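Local coordinates for putative yopH targeting protein (Yersinia pestis, PDB 4GF3), which probably serves as the dedicated chaperone of the type III secretion effector YopH, binding it and targeting it for export, at residues Ala50-Ala54 with Leu112-Ala116; Ser76-Arg80 with Leu90-Gln94; Thr100-Gln104 with Arg133-Ser137. One frame throughout, in Å; residues are numbered along the deposited sequence.

Contact 1: residues Ala50-Ala54 with Leu112-Ala116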
loop_
_atom_site.group_PDB
_atom_site.type_symbol
_atom_site.label_atom_id
_atom_site.label_comp_id
_atom_site.label_asym_id
_atom_site.label_seq_id
_atom_site.Cartn_x
_atom_site.Cartn_y
_atom_site.Cartn_z
ATOM N N ALA A 50 2.546 -3.378 -0.220
ATOM C CA ALA A 50 1.440 -2.470 -0.168
ATOM C C ALA A 50 1.685 -1.440 -1.256
ATOM O O ALA A 50 2.818 -0.928 -1.448
ATOM C CB ALA A 50 1.360 -1.806 1.183
ATOM N N PHE A 51 0.680 -1.211 -2.063
ATOM C CA PHE A 51 0.885 -0.347 -3.256
ATOM C C PHE A 51 -0.385 0.304 -3.746
ATOM O O PHE A 51 -1.504 -0.210 -3.498
ATOM C CB PHE A 51 1.600 -1.115 -4.408
ATOM C CG PHE A 51 0.776 -2.172 -5.057
ATOM C CD1 PHE A 51 0.015 -1.885 -6.213
ATOM C CD2 PHE A 51 0.737 -3.450 -4.536
ATOM C CE1 PHE A 51 -0.741 -2.854 -6.811
ATOM C CE2 PHE A 51 0.014 -4.436 -5.176
ATOM C CZ PHE A 51 -0.720 -4.140 -6.313
ATOM N N MET A 52 -0.216 1.414 -4.464
ATOM C CA MET A 52 -1.337 2.172 -5.019
ATOM C C MET A 52 -0.939 2.844 -6.342
ATOM O O MET A 52 0.245 3.244 -6.552
ATOM C CB MET A 52 -1.866 3.190 -4.008
ATOM C CG MET A 52 -0.968 4.337 -3.658
ATOM S SD MET A 52 -1.851 5.527 -2.656
ATOM C CE MET A 52 -2.898 6.367 -3.838
ATOM N N ARG A 53 -1.916 2.972 -7.225
ATOM C CA ARG A 53 -1.772 3.817 -8.401
ATOM C C ARG A 53 -2.184 5.225 -7.999
ATOM O O ARG A 53 -3.275 5.465 -7.454
ATOM C CB ARG A 53 -2.600 3.309 -9.588
ATOM C CG ARG A 53 -2.431 4.087 -10.928
ATOM C CD ARG A 53 -2.947 3.235 -12.096
ATOM N NE ARG A 53 -2.908 3.862 -13.439
ATOM C CZ ARG A 53 -3.895 4.586 -13.964
ATOM N NH1 ARG A 53 -4.985 4.848 -13.246
ATOM N NH2 ARG A 53 -3.791 5.095 -15.204
ATOM N N ALA A 54 -1.305 6.167 -8.279
ATOM C CA ALA A 54 -1.604 7.558 -8.083
ATOM C C ALA A 54 -1.802 8.276 -9.456
ATOM O O ALA A 54 -2.102 7.617 -10.493
ATOM C CB ALA A 54 -0.499 8.176 -7.237
ATOM N N LEU A 112 1.720 6.298 1.821
ATOM C CA LEU A 112 1.361 6.073 0.414
ATOM C C LEU A 112 0.397 7.153 -0.031
ATOM O O LEU A 112 0.612 7.839 -1.055
ATOM C CB LEU A 112 0.713 4.681 0.246
ATOM C CG LEU A 112 1.620 3.470 0.257
ATOM C CD1 LEU A 112 0.901 2.125 0.285
ATOM C CD2 LEU A 112 2.600 3.479 -0.910
ATOM N N VAL A 113 -0.674 7.324 0.773
ATOM C CA VAL A 113 -1.703 8.322 0.495
ATOM C C VAL A 113 -1.107 9.716 0.475
ATOM O O VAL A 113 -1.403 10.523 -0.411
ATOM C CB VAL A 113 -2.889 8.193 1.506
ATOM C CG1 VAL A 113 -3.798 9.407 1.439
ATOM C CG2 VAL A 113 -3.650 6.896 1.197
ATOM N N ASP A 114 -0.249 10.017 1.436
ATOM C CA ASP A 114 0.368 11.353 1.472
ATOM C C ASP A 114 1.253 11.641 0.237
ATOM O O ASP A 114 1.291 12.763 -0.266
ATOM C CB ASP A 114 1.218 11.520 2.754
ATOM C CG ASP A 114 0.382 11.824 4.024
ATOM O OD1 ASP A 114 -0.730 12.378 3.954
ATOM O OD2 ASP A 114 0.894 11.535 5.124
ATOM N N LYS A 115 1.966 10.633 -0.226
ATOM C CA LYS A 115 2.849 10.735 -1.412
ATOM C C LYS A 115 2.018 10.996 -2.641
ATOM O O LYS A 115 2.351 11.903 -3.409
ATOM C CB LYS A 115 3.694 9.482 -1.604
ATOM C CG LYS A 115 4.874 9.584 -2.605
ATOM C CD LYS A 115 5.868 10.706 -2.330
ATOM C CE LYS A 115 7.060 10.664 -3.269
ATOM N NZ LYS A 115 8.117 11.672 -2.952
ATOM N N ALA A 116 0.906 10.271 -2.757
ATOM C CA ALA A 116 -0.028 10.465 -3.834
ATOM C C ALA A 116 -0.561 11.909 -3.915
ATOM O O ALA A 116 -0.530 12.545 -4.961
ATOM C CB ALA A 116 -1.125 9.453 -3.697
#
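Met52 reaches from the middle of strand 47-56 across to helix 102-118, and the outer half of its side chain, SD and CE, makes the contact. CB leaves the backbone toward the helix. CG lies between the backbone N and the carbonyl carbon (chi1 68°), an arrangement that, with the extended next bond, carries the sulfur straight out from the strand. There Met52 SD rests on the turn that begins at Leu112, 4.0 Å from Leu112 CB and 3.7 Å from Leu112 O. That carbonyl oxygen accepts from Ala116 N within the helix, with the sulfur packing beside it. A bend at chi3 (-76°) then turns the methyl along the helix, and Met52 CE ends 3.6 Å from Ala116 CB. This is the helix-on-sheet layer of the CesT-type secretion chaperone fold: strand 47-56 is the central strand of an antiparallel sheet, and the helix runs almost parallel to it, the two short segment axes 15° apart and 9.1 Å at their closest. Alternate residues of the strand, Ala50, Met52 and Ala54, direct their side chains to the helix. The two alanines provide short flanks to the long methionine. Ala54 CB meets Ala116 CB at 3.8 Å, methyl against methyl, while Leu112 sends its CD1 branch to Ala50, 4.1 Å from Ala50 CB and over the peptide that follows. Trp36, Val38 and Leu40 of strand 36-42 border this apolar layer on one flank, and Leu91 of strand 88-96 borders it on the other.

Contact 2: residues Ser76-Arg80 with Leu90-Gln94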
loop_
_atom_site.group_PDB
_atom_site.type_symbol
_atom_site.label_atom_id
_atom_site.label_comp_id
_atom_site.label_asym_id
_atom_site.label_seq_id
_atom_site.Cartn_x
_atom_site.Cartn_y
_atom_site.Cartn_z
ATOM N N SER A 76 12.701 0.322 7.390
ATOM C CA SER A 76 11.672 -0.460 6.686
ATOM C C SER A 76 10.454 0.413 6.370
ATOM O O SER A 76 10.340 1.589 6.823
ATOM C CB SER A 76 11.241 -1.684 7.519
ATOM O OG SER A 76 10.920 -1.195 8.791
ATOM N N GLY A 77 9.559 -0.153 5.557
ATOM C CA GLY A 77 8.372 0.596 5.108
ATOM C C GLY A 77 8.631 1.881 4.284
ATOM O O GLY A 77 7.869 2.839 4.362
ATOM N N VAL A 78 9.699 1.891 3.497
ATOM C CA VAL A 78 10.131 3.012 2.680
ATOM C C VAL A 78 9.233 3.010 1.434
ATOM O O VAL A 78 8.884 1.959 0.881
ATOM C CB VAL A 78 11.590 2.876 2.251
ATOM C CG1 VAL A 78 11.959 3.994 1.256
ATOM C CG2 VAL A 78 12.464 2.922 3.499
ATOM N N ILE A 79 8.752 4.186 1.094
ATOM C CA ILE A 79 7.876 4.293 -0.063
ATOM C C ILE A 79 8.715 4.500 -1.325
ATOM O O ILE A 79 9.501 5.466 -1.402
ATOM C CB ILE A 79 6.925 5.501 0.057
ATOM C CG1 ILE A 79 6.037 5.443 1.317
ATOM C CG2 ILE A 79 6.072 5.597 -1.191
ATOM C CD1 ILE A 79 5.351 4.104 1.557
ATOM N N ARG A 80 8.560 3.623 -2.298
ATOM C CA ARG A 80 9.240 3.722 -3.551
ATOM C C ARG A 80 8.226 4.047 -4.647
ATOM O O ARG A 80 7.021 3.751 -4.511
ATOM C CB ARG A 80 9.923 2.416 -3.890
ATOM C CG ARG A 80 10.830 1.893 -2.757
ATOM C CD ARG A 80 12.006 2.827 -2.516
ATOM N NE ARG A 80 13.035 2.235 -1.662
ATOM C CZ ARG A 80 14.095 2.912 -1.261
ATOM N NH1 ARG A 80 14.232 4.223 -1.600
ATOM N NH2 ARG A 80 15.015 2.327 -0.497
ATOM N N LEU A 90 3.162 4.748 -9.597
ATOM C CA LEU A 90 2.799 3.557 -8.847
ATOM C C LEU A 90 3.685 3.567 -7.602
ATOM O O LEU A 90 4.912 3.383 -7.694
ATOM C CB LEU A 90 3.072 2.312 -9.681
ATOM C CG LEU A 90 2.376 1.001 -9.240
ATOM C CD1 LEU A 90 2.476 -0.008 -10.367
ATOM C CD2 LEU A 90 2.934 0.418 -7.949
ATOM N N LEU A 91 3.045 3.744 -6.446
ATOM C CA LEU A 91 3.714 3.978 -5.164
ATOM C C LEU A 91 3.651 2.683 -4.376
ATOM O O LEU A 91 2.592 1.984 -4.352
ATOM C CB LEU A 91 3.024 5.099 -4.420
ATOM C CG LEU A 91 2.801 6.419 -5.157
ATOM C CD1 LEU A 91 2.106 7.390 -4.220
ATOM C CD2 LEU A 91 4.118 6.923 -5.691
ATOM N N TRP A 92 4.761 2.283 -3.758
ATOM C CA TRP A 92 4.805 0.963 -3.227
ATOM C C TRP A 92 5.820 0.837 -2.074
ATOM O O TRP A 92 6.777 1.628 -1.899
ATOM C CB TRP A 92 5.085 -0.115 -4.298
ATOM C CG TRP A 92 6.441 0.019 -4.971
ATOM C CD1 TRP A 92 6.700 0.684 -6.146
ATOM C CD2 TRP A 92 7.690 -0.605 -4.587
ATOM N NE1 TRP A 92 7.994 0.478 -6.535
ATOM C CE2 TRP A 92 8.656 -0.220 -5.556
ATOM C CE3 TRP A 92 8.111 -1.383 -3.468
ATOM C CZ2 TRP A 92 9.993 -0.636 -5.480
ATOM C CZ3 TRP A 92 9.433 -1.756 -3.375
ATOM C CH2 TRP A 92 10.352 -1.402 -4.391
ATOM N N SER A 93 5.527 -0.110 -1.217
ATOM C CA SER A 93 6.484 -0.472 -0.149
ATOM C C SER A 93 6.507 -1.993 -0.032
ATOM O O SER A 93 5.469 -2.688 -0.195
ATOM C CB SER A 93 6.143 0.146 1.229
ATOM O OG SER A 93 7.215 -0.072 2.141
ATOM N N GLN A 94 7.701 -2.513 0.241
ATOM C CA GLN A 94 7.946 -3.944 0.335
ATOM C C GLN A 94 8.484 -4.265 1.726
ATOM O O GLN A 94 9.423 -3.649 2.152
ATOM C CB GLN A 94 8.921 -4.395 -0.784
ATOM C CG GLN A 94 9.156 -5.910 -0.819
ATOM C CD GLN A 94 9.814 -6.366 -2.149
ATOM O OE1 GLN A 94 9.616 -5.765 -3.234
ATOM N NE2 GLN A 94 10.543 -7.449 -2.066
HETATM O O HOH W 1 10.408 -2.656 4.394
HETATM O O HOH W 2 10.050 -0.591 0.373
#
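Val78 O is gripped from two directions, by the hydroxyl of Ser93 and by a water. Ser93 OG donates to Val78 O at 2.9 Å, coming from above the carbonyl plane, 48° out of it; the same water that donates to Val78 O accepts from Gln94 N and so spans the two segments. These bonds lie where a loop enters the edge of the antiparallel sheet of this CesT-family chaperone: the chain beyond Val78 becomes strand 80-83, an outermost strand, and pairs with strand 88-96. Arg80 and Trp92 form the hydrogen-bonded antiparallel pair that starts the pairing. Arg80 N gives a nearly straight bond to Trp92 O (2.7 Å, 176° at the hydrogen), and Trp92 N returns one to Arg80 O. Farther back, where 76-78 is loop, a second water bridges Gly77 N and Gln94 O. Ser93 can reach the loop because its OG stands opposite its own N (chi1 -171°). On the other side of the sheet from Ser93, Arg80 lies over the indole of Trp92. Its CB sits above the six-membered ring as a CH-pi contact, 3.6 Å from the centroid, and CG follows across the ring toward CH2. The guanidinium leads away, turned well out of the ring plane, and NH2 is hydrogen-bonded to Leu71 O. Ile79 faces helix 102-118, touching Ser111 and Leu112, and its CD1 comes 4.0 Å from Ser93 CB. Over the centre of the Arg80 guanidinium lies the methyl Val78 CG1, 3.4 Å above the plane.

Contact 3: residues Thr100-Gln104 with Arg133-Ser137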
loop_
_atom_site.group_PDB
_atom_site.type_symbol
_atom_site.label_atom_id
_atom_site.label_comp_id
_atom_site.label_asym_id
_atom_site.label_seq_id
_atom_site.Cartn_x
_atom_site.Cartn_y
_atom_site.Cartn_z
ATOM N N THR A 100 7.094 -6.840 10.423
ATOM C CA THR A 100 6.296 -5.608 10.310
ATOM C C THR A 100 5.212 -5.706 11.385
ATOM O O THR A 100 5.169 -6.661 12.057
ATOM C CB THR A 100 5.838 -5.368 8.821
ATOM O OG1 THR A 100 5.261 -4.036 8.659
ATOM C CG2 THR A 100 4.814 -6.335 8.413
ATOM N N SER A 101 4.427 -4.669 11.656
ATOM C CA SER A 101 3.282 -4.738 12.582
ATOM C C SER A 101 2.089 -4.059 11.889
ATOM O O SER A 101 2.246 -3.347 10.859
ATOM C CB SER A 101 3.606 -3.944 13.901
ATOM O OG SER A 101 3.946 -2.620 13.445
ATOM N N GLY A 102 0.908 -4.284 12.448
ATOM C CA GLY A 102 -0.292 -3.521 12.099
ATOM C C GLY A 102 -0.019 -2.023 12.093
ATOM O O GLY A 102 -0.367 -1.305 11.162
ATOM N N THR A 103 0.685 -1.526 13.119
ATOM C CA THR A 103 1.049 -0.109 13.132
ATOM C C THR A 103 1.941 0.356 12.036
ATOM O O THR A 103 1.679 1.382 11.423
ATOM C CB THR A 103 1.709 0.277 14.470
ATOM O OG1 THR A 103 0.858 -0.117 15.518
ATOM C CG2 THR A 103 2.035 1.778 14.505
ATOM N N GLN A 104 2.980 -0.401 11.692
ATOM C CA GLN A 104 3.788 0.013 10.579
ATOM C C GLN A 104 3.044 -0.070 9.290
ATOM O O GLN A 104 3.189 0.763 8.423
ATOM C CB GLN A 104 5.107 -0.797 10.430
ATOM C CG GLN A 104 5.950 -0.231 9.260
ATOM C CD GLN A 104 7.353 -0.865 9.153
ATOM O OE1 GLN A 104 7.526 -2.089 9.090
ATOM N NE2 GLN A 104 8.337 -0.033 9.169
ATOM N N ARG A 133 -0.403 -7.961 19.674
ATOM C CA ARG A 133 0.475 -6.880 20.142
ATOM C C ARG A 133 -0.220 -5.504 20.064
ATOM O O ARG A 133 -0.927 -5.245 19.100
ATOM C CB ARG A 133 1.847 -6.876 19.408
ATOM C CG ARG A 133 1.917 -6.275 18.006
ATOM C CD ARG A 133 3.137 -5.363 17.841
ATOM N NE ARG A 133 2.701 -4.084 17.362
ATOM C CZ ARG A 133 3.425 -2.981 17.149
ATOM N NH1 ARG A 133 4.733 -2.863 17.354
ATOM N NH2 ARG A 133 2.755 -1.953 16.707
ATOM N N PRO A 134 -0.058 -4.642 21.104
ATOM C CA PRO A 134 -0.760 -3.355 21.020
ATOM C C PRO A 134 -0.152 -2.397 19.998
ATOM O O PRO A 134 1.047 -2.480 19.683
ATOM C CB PRO A 134 -0.663 -2.761 22.443
ATOM C CG PRO A 134 0.320 -3.582 23.161
ATOM C CD PRO A 134 0.516 -4.884 22.431
ATOM N N SER A 135 -0.994 -1.488 19.516
ATOM C CA SER A 135 -0.538 -0.362 18.700
ATOM C C SER A 135 0.711 0.337 19.262
ATOM O O SER A 135 0.804 0.644 20.452
ATOM C CB SER A 135 -1.667 0.690 18.529
ATOM O OG SER A 135 -1.261 1.759 17.685
ATOM N N SER A 136 1.649 0.618 18.367
ATOM C CA SER A 136 2.766 1.528 18.643
ATOM C C SER A 136 2.606 2.951 18.042
ATOM O O SER A 136 3.563 3.715 18.024
ATOM C CB SER A 136 4.092 0.910 18.175
ATOM O OG SER A 136 4.043 0.476 16.801
ATOM N N SER A 137 1.418 3.327 17.590
ATOM C CA SER A 137 1.222 4.667 17.064
ATOM C C SER A 137 1.301 5.659 18.229
ATOM O O SER A 137 2.141 6.507 18.192
ATOM C CB SER A 137 -0.144 4.780 16.433
ATOM O OG SER A 137 -1.105 4.793 17.471
HETATM O O HOH W 3 0.248 -3.271 15.607
#
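Thr103 and Ser136 are joined by a hydrogen bond across the contact: Ser136 N donates to Thr103 OG1 at 3.0 Å, with 156° at the hydrogen. The threonine hydroxyl lies beside its own backbone N (chi1 -53°), which turns it to the incoming chain, and it has a further, weak hydrogen bond with Glu14 of helix 4-15. Arg133 NH2 also stands 2.9 Å from Thr103 OG1, near the plane of the guanidinium. Within residues 133-137, the same NH2 donates to Ser136 OG at 2.8 Å, an in-plane bond to a residue three places on, which helps fix how the guanidinium is turned. A water accepts from both Thr103 N and Arg133 NH2, linking the first turn of the helix to the arginine. That turn is the start of helix 102-118, the helix that packs on the sheet in this CesT-family fold, and Ser101 is its N-cap: Ser101 OG accepts from Gln104 N (3.0 Å). Thr100 OG1 adds a bond to Gln104 OE1 in the carbonyl plane, on a lone pair. Across from it, the tail makes an ST turn, in which Ser137 N donates to Ser135 OG; the Glu14 carboxylate meets both segments, through Ser135 OG and, weakly, Thr103 OG1. Among the van der Waals contacts, Ser101 CB lies over the centre of one guanidinium face of Arg133, 3.4 Å above the plane. Thr103 presents its CG2 branch to the tail, 3.3 Å from Ser136 OG and 3.5 Å from Ser137 N. Its side chain crosses that of Arg133 at about a right angle, meeting the edge of the guanidinium where Ser101 meets the face.

Overall arrangement
Helix 102-118 serves two of the three sites: its later turns lie on the sheet in contact 1, and its first turn receives the tail in contact 3, with the two centres about 20 Å apart and no touch between them. Contact 2 touches both of the others; its centre is about 9 Å from that of contact 1. The two are joined directly, since strands 47-56 and 88-96 are neighbours: Ala50 O is 2.8 Å from Ser93 N, and Met52 O is 2.8 Å from Leu91 N, both probable hydrogen bonds. Toward contact 3, whose centre is about 17 Å away, a probable hydrogen bond from Gln104 NE2 to Ser76 OG (2.9 Å) ties the helix start to the loop.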